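Local coordinates for zinc phosphodiesterase ELAC protein 1 (Homo sapiens, PDB 3ZWF) that is a two-zinc phosphodiesterase that removes 2',3'-cyclic phosphate from tRNAs during their repair and shows some tRNA 3'-processing endonuclease activity, at residues F33-E37 against G63-L69; P123-P129 against R177-P183. One frame throughout, in Å; residues are numbered along the deposited sequence.

Contact 1 of 2, residues F33-E37 against G63-L69. With ZN (zinc ion), chain D.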
loop_
_atom_site.group_PDB
_atom_site.type_symbol
_atom_site.label_atom_id
_atom_site.label_comp_id
_atom_site.label_asym_id
_atom_site.label_seq_id
_atom_site.Cartn_x
_atom_site.Cartn_y
_atom_site.Cartn_z
ATOM N N PHE A 33 -7.069 3.203 -13.714
ATOM C CA PHE A 33 -6.655 4.592 -13.599
ATOM C C PHE A 33 -6.474 4.884 -12.116
ATOM O O PHE A 33 -7.451 4.932 -11.351
ATOM C CB PHE A 33 -7.689 5.538 -14.239
ATOM C CG PHE A 33 -7.741 5.430 -15.715
ATOM C CD1 PHE A 33 -8.491 4.434 -16.332
ATOM C CD2 PHE A 33 -6.997 6.299 -16.525
ATOM C CE1 PHE A 33 -8.525 4.327 -17.756
ATOM C CE2 PHE A 33 -7.004 6.170 -17.910
ATOM C CZ PHE A 33 -7.774 5.187 -18.520
ATOM N N ASP A 34 -5.202 5.050 -11.755
ATOM C CA ASP A 34 -4.705 5.226 -10.378
ATOM C C ASP A 34 -4.825 3.956 -9.533
ATOM O O ASP A 34 -5.591 3.033 -9.820
ATOM C CB ASP A 34 -5.302 6.465 -9.692
ATOM C CG ASP A 34 -4.691 7.802 -10.255
ATOM O OD1 ASP A 34 -3.645 7.729 -10.860
ATOM O OD2 ASP A 34 -5.260 8.884 -10.030
ATOM N N CYS A 35 -3.990 3.922 -8.514
ATOM C CA CYS A 35 -3.807 2.703 -7.719
ATOM C C CYS A 35 -3.340 3.030 -6.307
ATOM O O CYS A 35 -2.246 2.697 -5.884
ATOM C CB CYS A 35 -2.842 1.742 -8.426
ATOM S SG CYS A 35 -2.922 0.057 -7.808
ATOM N N GLY A 36 -4.159 3.764 -5.598
ATOM C CA GLY A 36 -3.920 3.992 -4.154
ATOM C C GLY A 36 -3.870 2.723 -3.330
ATOM O O GLY A 36 -4.313 1.641 -3.757
ATOM N N GLU A 37 -3.347 2.875 -2.118
ATOM C CA GLU A 37 -3.274 1.771 -1.202
ATOM C C GLU A 37 -4.660 1.169 -0.993
ATOM O O GLU A 37 -5.651 1.892 -0.858
ATOM C CB GLU A 37 -2.698 2.274 0.118
ATOM C CG GLU A 37 -2.716 1.172 1.143
ATOM C CD GLU A 37 -1.804 1.378 2.326
ATOM O OE1 GLU A 37 -1.087 2.387 2.441
ATOM O OE2 GLU A 37 -1.835 0.490 3.160
ATOM N N GLY A 63 0.988 9.467 -3.004
ATOM C CA GLY A 63 0.825 8.096 -2.592
ATOM C C GLY A 63 -0.571 7.496 -2.683
ATOM O O GLY A 63 -0.716 6.293 -2.950
ATOM N N ASP A 64 -1.597 8.332 -2.527
ATOM C CA ASP A 64 -2.993 7.919 -2.628
ATOM C C ASP A 64 -3.416 7.577 -4.063
ATOM O O ASP A 64 -4.551 7.154 -4.283
ATOM C CB ASP A 64 -4.004 8.964 -2.037
ATOM C CG ASP A 64 -3.808 10.351 -2.534
ATOM O OD1 ASP A 64 -2.655 10.873 -2.585
ATOM O OD2 ASP A 64 -4.845 10.945 -2.895
ATOM N N HIS A 65 -2.473 7.742 -5.002
ATOM C CA HIS A 65 -2.683 7.346 -6.392
ATOM C C HIS A 65 -1.749 6.239 -6.895
ATOM O O HIS A 65 -1.901 5.815 -8.053
ATOM C CB HIS A 65 -2.619 8.614 -7.280
ATOM C CG HIS A 65 -3.592 9.657 -6.840
ATOM N ND1 HIS A 65 -4.776 9.914 -7.508
ATOM C CD2 HIS A 65 -3.589 10.464 -5.757
ATOM C CE1 HIS A 65 -5.442 10.840 -6.843
ATOM N NE2 HIS A 65 -4.745 11.183 -5.777
ATOM N N PHE A 66 -0.757 5.803 -6.101
ATOM C CA PHE A 66 0.153 4.766 -6.576
ATOM C C PHE A 66 0.746 3.815 -5.545
ATOM O O PHE A 66 1.314 2.809 -5.930
ATOM C CB PHE A 66 1.300 5.321 -7.436
ATOM C CG PHE A 66 2.427 5.920 -6.691
ATOM C CD1 PHE A 66 2.350 7.199 -6.205
ATOM C CD2 PHE A 66 3.633 5.214 -6.500
ATOM C CE1 PHE A 66 3.415 7.768 -5.489
ATOM C CE2 PHE A 66 4.701 5.801 -5.821
ATOM C CZ PHE A 66 4.579 7.093 -5.330
ATOM N N PHE A 67 0.578 4.098 -4.263
ATOM C CA PHE A 67 1.179 3.229 -3.245
ATOM C C PHE A 67 0.604 1.813 -3.282
ATOM O O PHE A 67 1.237 0.891 -2.738
ATOM C CB PHE A 67 1.035 3.792 -1.820
ATOM C CG PHE A 67 1.992 4.878 -1.451
ATOM C CD1 PHE A 67 3.064 5.249 -2.245
ATOM C CD2 PHE A 67 1.770 5.579 -0.286
ATOM C CE1 PHE A 67 3.900 6.279 -1.843
ATOM C CE2 PHE A 67 2.620 6.613 0.109
ATOM C CZ PHE A 67 3.660 6.962 -0.678
ATOM N N GLY A 68 -0.583 1.631 -3.844
ATOM C CA GLY A 68 -1.170 0.302 -4.046
ATOM C C GLY A 68 -0.614 -0.530 -5.193
ATOM O O GLY A 68 -0.966 -1.708 -5.358
ATOM N N LEU A 69 0.219 0.088 -6.017
ATOM C CA LEU A 69 0.712 -0.557 -7.248
ATOM C C LEU A 69 1.603 -1.794 -7.050
ATOM O O LEU A 69 1.382 -2.824 -7.666
ATOM C CB LEU A 69 1.317 0.500 -8.214
ATOM C CG LEU A 69 1.630 -0.022 -9.613
ATOM C CD1 LEU A 69 0.403 -0.656 -10.272
ATOM C CD2 LEU A 69 2.056 1.225 -10.431
HETATM ZN ZN ZN D . -5.033 12.683 -4.205
HETATM O O HOH W 1 -2.498 5.173 -0.840
HETATM O O HOH W 2 -2.890 12.997 -4.104
#
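Asp-34 and His-65 each turn CG beside the backbone N and anti to the carbonyl carbon (chi1 -73° and -56°), which brings carboxylate and imidazole together. His-65 ND1 donates to Asp-34 OD2 at 2.8 Å, nearly straight. The acceptor lies at the ring edge, close to the ring plane. The donor meets OD2 from above the carboxylate plane, and the planes of carboxylate and ring stand 82° apart. OD2 also bonds to Thr-59 OG1, so two groups hold it.

The backbones add a second layer. Cys-35 N donates to His-65 O at 2.9 Å, and Cys-35 O takes a weak bond from Gly-68 N in the turn Phe-66 to Leu-69. Gly-36 fits closely here, its CA 3.2 Å from Asp-64 O. Water 1 bridges Glu-37 N and Gly-63 O. Cys-35 SG meets Leu-69 CD1 at 4.2 Å. The carboxylate of Glu-37 is hydrogen-bonded by Gly-38 N and Gln-40 NE2 of the second subunit.

Segment 63-69 carries part of the zinc-binding motif of the metallo-beta-lactamase fold. His-65 NE2 and Asp-64 OD2 bind the same zinc at 2.2 Å, and Asp-251 and His-311 complete its protein ligands. Asp-34 is therefore a second-shell residue. Together with the zinc bond at NE2, the bond at ND1 holds the ring's rotation, and it probably makes the imidazole a stronger zinc donor.

Contact 2 of 2, residues P123-P129 against R177-P183. With ZN (zinc ion), chain E; PO4 (phosphate ion), chain F.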
loop_
_atom_site.group_PDB
_atom_site.type_symbol
_atom_site.label_atom_id
_atom_site.label_comp_id
_atom_site.label_asym_id
_atom_site.label_seq_id
_atom_site.Cartn_x
_atom_site.Cartn_y
_atom_site.Cartn_z
ATOM N N PRO A 123 6.805 15.580 -17.311
ATOM C CA PRO A 123 6.058 16.792 -17.035
ATOM C C PRO A 123 6.828 18.079 -17.361
ATOM O O PRO A 123 8.043 18.068 -17.599
ATOM C CB PRO A 123 5.793 16.691 -15.549
ATOM C CG PRO A 123 6.955 15.924 -15.041
ATOM C CD PRO A 123 7.349 14.974 -16.082
ATOM N N THR A 124 6.094 19.183 -17.376
ATOM C CA THR A 124 6.704 20.500 -17.514
ATOM C C THR A 124 6.636 21.193 -16.150
ATOM O O THR A 124 5.752 20.912 -15.334
ATOM C CB THR A 124 6.102 21.332 -18.633
ATOM O OG1 THR A 124 4.729 21.615 -18.353
ATOM C CG2 THR A 124 6.246 20.591 -19.961
ATOM N N ALA A 125 7.573 22.119 -15.954
ATOM C CA ALA A 125 7.773 22.799 -14.660
ATOM C C ALA A 125 6.555 23.657 -14.268
ATOM O O ALA A 125 6.276 23.854 -13.082
ATOM C CB ALA A 125 9.049 23.676 -14.726
ATOM N N ASP A 126 5.808 24.134 -15.268
ATOM C CA ASP A 126 4.636 24.989 -15.002
ATOM C C ASP A 126 3.366 24.203 -14.614
ATOM O O ASP A 126 2.298 24.756 -14.550
ATOM C CB ASP A 126 4.351 25.982 -16.151
ATOM C CG ASP A 126 4.013 25.305 -17.485
ATOM O OD1 ASP A 126 4.214 24.094 -17.640
ATOM O OD2 ASP A 126 3.562 26.009 -18.422
ATOM N N GLN A 127 3.526 22.912 -14.325
ATOM C CA GLN A 127 2.443 22.078 -13.838
ATOM C C GLN A 127 2.356 22.111 -12.321
ATOM O O GLN A 127 1.498 21.474 -11.759
ATOM C CB GLN A 127 2.641 20.630 -14.253
ATOM C CG GLN A 127 2.376 20.407 -15.737
ATOM C CD GLN A 127 2.394 18.932 -16.098
ATOM O OE1 GLN A 127 3.359 18.444 -16.677
ATOM N NE2 GLN A 127 1.315 18.203 -15.732
ATOM N N CYS A 128 3.281 22.805 -11.673
ATOM C CA CYS A 128 3.210 22.920 -10.224
ATOM C C CYS A 128 3.864 24.214 -9.768
ATOM O O CYS A 128 4.478 24.899 -10.564
ATOM C CB CYS A 128 3.842 21.689 -9.578
ATOM S SG CYS A 128 5.560 21.478 -9.929
ATOM N N PRO A 129 3.728 24.564 -8.479
ATOM C CA PRO A 129 4.198 25.889 -8.081
ATOM C C PRO A 129 5.711 26.037 -8.146
ATOM O O PRO A 129 6.441 25.047 -8.074
ATOM C CB PRO A 129 3.697 26.021 -6.630
ATOM C CG PRO A 129 2.556 25.094 -6.554
ATOM C CD PRO A 129 2.950 23.935 -7.404
ATOM N N ARG A 177 -1.698 17.856 -19.543
ATOM C CA ARG A 177 -1.113 18.409 -18.335
ATOM C C ARG A 177 -2.158 19.129 -17.493
ATOM O O ARG A 177 -2.971 19.937 -18.018
ATOM C CB ARG A 177 0.003 19.386 -18.659
ATOM C CG ARG A 177 1.179 18.753 -19.415
ATOM C CD ARG A 177 2.169 19.820 -19.846
ATOM N NE ARG A 177 1.551 20.709 -20.809
ATOM C CZ ARG A 177 1.957 21.939 -21.090
ATOM N NH1 ARG A 177 3.017 22.465 -20.490
ATOM N NH2 ARG A 177 1.292 22.653 -21.992
ATOM N N LEU A 178 -2.083 18.821 -16.204
ATOM C CA LEU A 178 -2.844 19.484 -15.152
ATOM C C LEU A 178 -1.932 20.212 -14.183
ATOM O O LEU A 178 -0.727 19.971 -14.166
ATOM C CB LEU A 178 -3.698 18.465 -14.363
ATOM C CG LEU A 178 -4.584 17.551 -15.205
ATOM C CD1 LEU A 178 -5.395 16.574 -14.355
ATOM C CD2 LEU A 178 -5.593 18.388 -16.017
ATOM N N PHE A 179 -2.494 21.148 -13.429
ATOM C CA PHE A 179 -1.768 21.889 -12.407
ATOM C C PHE A 179 -2.140 21.331 -11.039
ATOM O O PHE A 179 -3.315 21.277 -10.692
ATOM C CB PHE A 179 -2.099 23.367 -12.432
ATOM C CG PHE A 179 -1.164 24.189 -11.610
ATOM C CD1 PHE A 179 -1.402 24.404 -10.252
ATOM C CD2 PHE A 179 0.013 24.710 -12.182
ATOM C CE1 PHE A 179 -0.479 25.117 -9.475
ATOM C CE2 PHE A 179 0.929 25.454 -11.409
ATOM C CZ PHE A 179 0.672 25.642 -10.043
ATOM N N HIS A 180 -1.131 20.924 -10.270
ATOM C CA HIS A 180 -1.348 20.387 -8.950
ATOM C C HIS A 180 -0.124 20.740 -8.085
ATOM O O HIS A 180 0.796 21.428 -8.551
ATOM C CB HIS A 180 -1.643 18.890 -9.085
ATOM C CG HIS A 180 -2.020 18.186 -7.802
ATOM N ND1 HIS A 180 -2.981 18.648 -6.918
ATOM C CD2 HIS A 180 -1.570 17.015 -7.290
ATOM C CE1 HIS A 180 -3.067 17.800 -5.893
ATOM N NE2 HIS A 180 -2.234 16.798 -6.105
ATOM N N ARG A 181 -0.083 20.268 -6.838
ATOM C CA ARG A 181 1.074 20.506 -5.964
ATOM C C ARG A 181 2.337 19.866 -6.526
ATOM O O ARG A 181 3.458 20.367 -6.345
ATOM C CB ARG A 181 0.823 19.945 -4.533
ATOM C CG ARG A 181 -0.323 20.552 -3.813
ATOM C CD ARG A 181 -0.254 20.309 -2.282
ATOM N NE ARG A 181 -0.047 18.912 -1.860
ATOM C CZ ARG A 181 -0.921 17.915 -2.039
ATOM N NH1 ARG A 181 -2.075 18.094 -2.699
ATOM N NH2 ARG A 181 -0.625 16.706 -1.584
ATOM N N ILE A 182 2.156 18.745 -7.224
ATOM C CA ILE A 182 3.209 18.144 -8.059
ATOM C C ILE A 182 2.564 17.971 -9.420
ATOM O O ILE A 182 1.337 18.100 -9.524
ATOM C CB ILE A 182 3.738 16.792 -7.521
ATOM C CG1 ILE A 182 2.676 15.718 -7.441
ATOM C CG2 ILE A 182 4.410 17.020 -6.148
ATOM C CD1 ILE A 182 3.239 14.351 -7.194
ATOM N N PRO A 183 3.363 17.703 -10.473
ATOM C CA PRO A 183 2.709 17.583 -11.770
ATOM C C PRO A 183 1.711 16.429 -11.838
ATOM O O PRO A 183 1.954 15.334 -11.302
ATOM C CB PRO A 183 3.863 17.362 -12.726
ATOM C CG PRO A 183 5.055 18.030 -12.025
ATOM C CD PRO A 183 4.820 17.698 -10.597
HETATM ZN ZN ZN E . -2.449 14.742 -5.110
HETATM P P PO4 F . -3.959 14.992 -2.116
HETATM O O1 PO4 F . -3.253 15.682 -3.310
HETATM O O2 PO4 F . -2.765 14.190 -1.374
HETATM O O3 PO4 F . -4.885 13.934 -2.566
HETATM O O4 PO4 F . -4.436 16.077 -1.214
HETATM O O HOH W 2 -2.890 12.997 -4.104
#
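Thr-124 OG1 is held by one group from its own loop and one from segment 177-183. It donates to Asp-126 OD1 at 2.6 Å, and Arg-177 NH1 donates to it at 2.9 Å from within the guanidinium plane. The loop 123-129, with a short 3-10 turn at 125-127, here covers the end of strand 171-179 in the metallo-beta-lactamase fold. Asp-126 OD1 also forms a long salt bridge to Arg-177 NH1, with the carboxylate and guanidinium planes 45° apart.

Gln-127 works at both ends of its amide. OE1 accepts from Thr-124 N on a lone pair. NE2 donates to a lone pair of Leu-178 O at 3.1 Å. The amide is thus held across the aliphatic part of Arg-177. Backbone O of Gln-127 accepts from His-180 N.

Phe-179 has CG anti to its backbone N (chi1 -167°), which turns the ring toward the loop, with Asp-126 O at its edge and Gln-127 O over one face. Cys-128 CA makes a CH-pi contact to that ring, 4.0 Å from its centroid. Pro-183 packs on Pro-123, with the two CB atoms a tight 3.5 Å apart.

Segment 177-183 also reaches the active site. His-180 NE2 binds a zinc, and ND1 is hydrogen-bonded to Gly-288 O. Arg-181 NH1 donates at 2.8 Å to O1 of a bound phosphate, probably from the crystallisation liquor; O1 also ligates this zinc.

From the N terminus, the chain leaves strand 29-33 into 33-37, then runs through helix 39-45 and strand 53-57. Contact 1 closes this loop when 63-69 returns just ahead of helix 69-79. Contact 2 opens after strand 116-121 and closes at the end of strand 171-179. The two lie in series and neither nest nor cross. Contact 1 joins the loops that follow the neighbouring parallel strands 29-33 and 53-57. Contact 2 ties the loop after strand 116-121 of that same sheet to strand 171-179 of the other sheet. Contact 1 gives two protein ligands to one zinc and contact 2 gives one to the other. Water 2 and Asp-251 bind both metals.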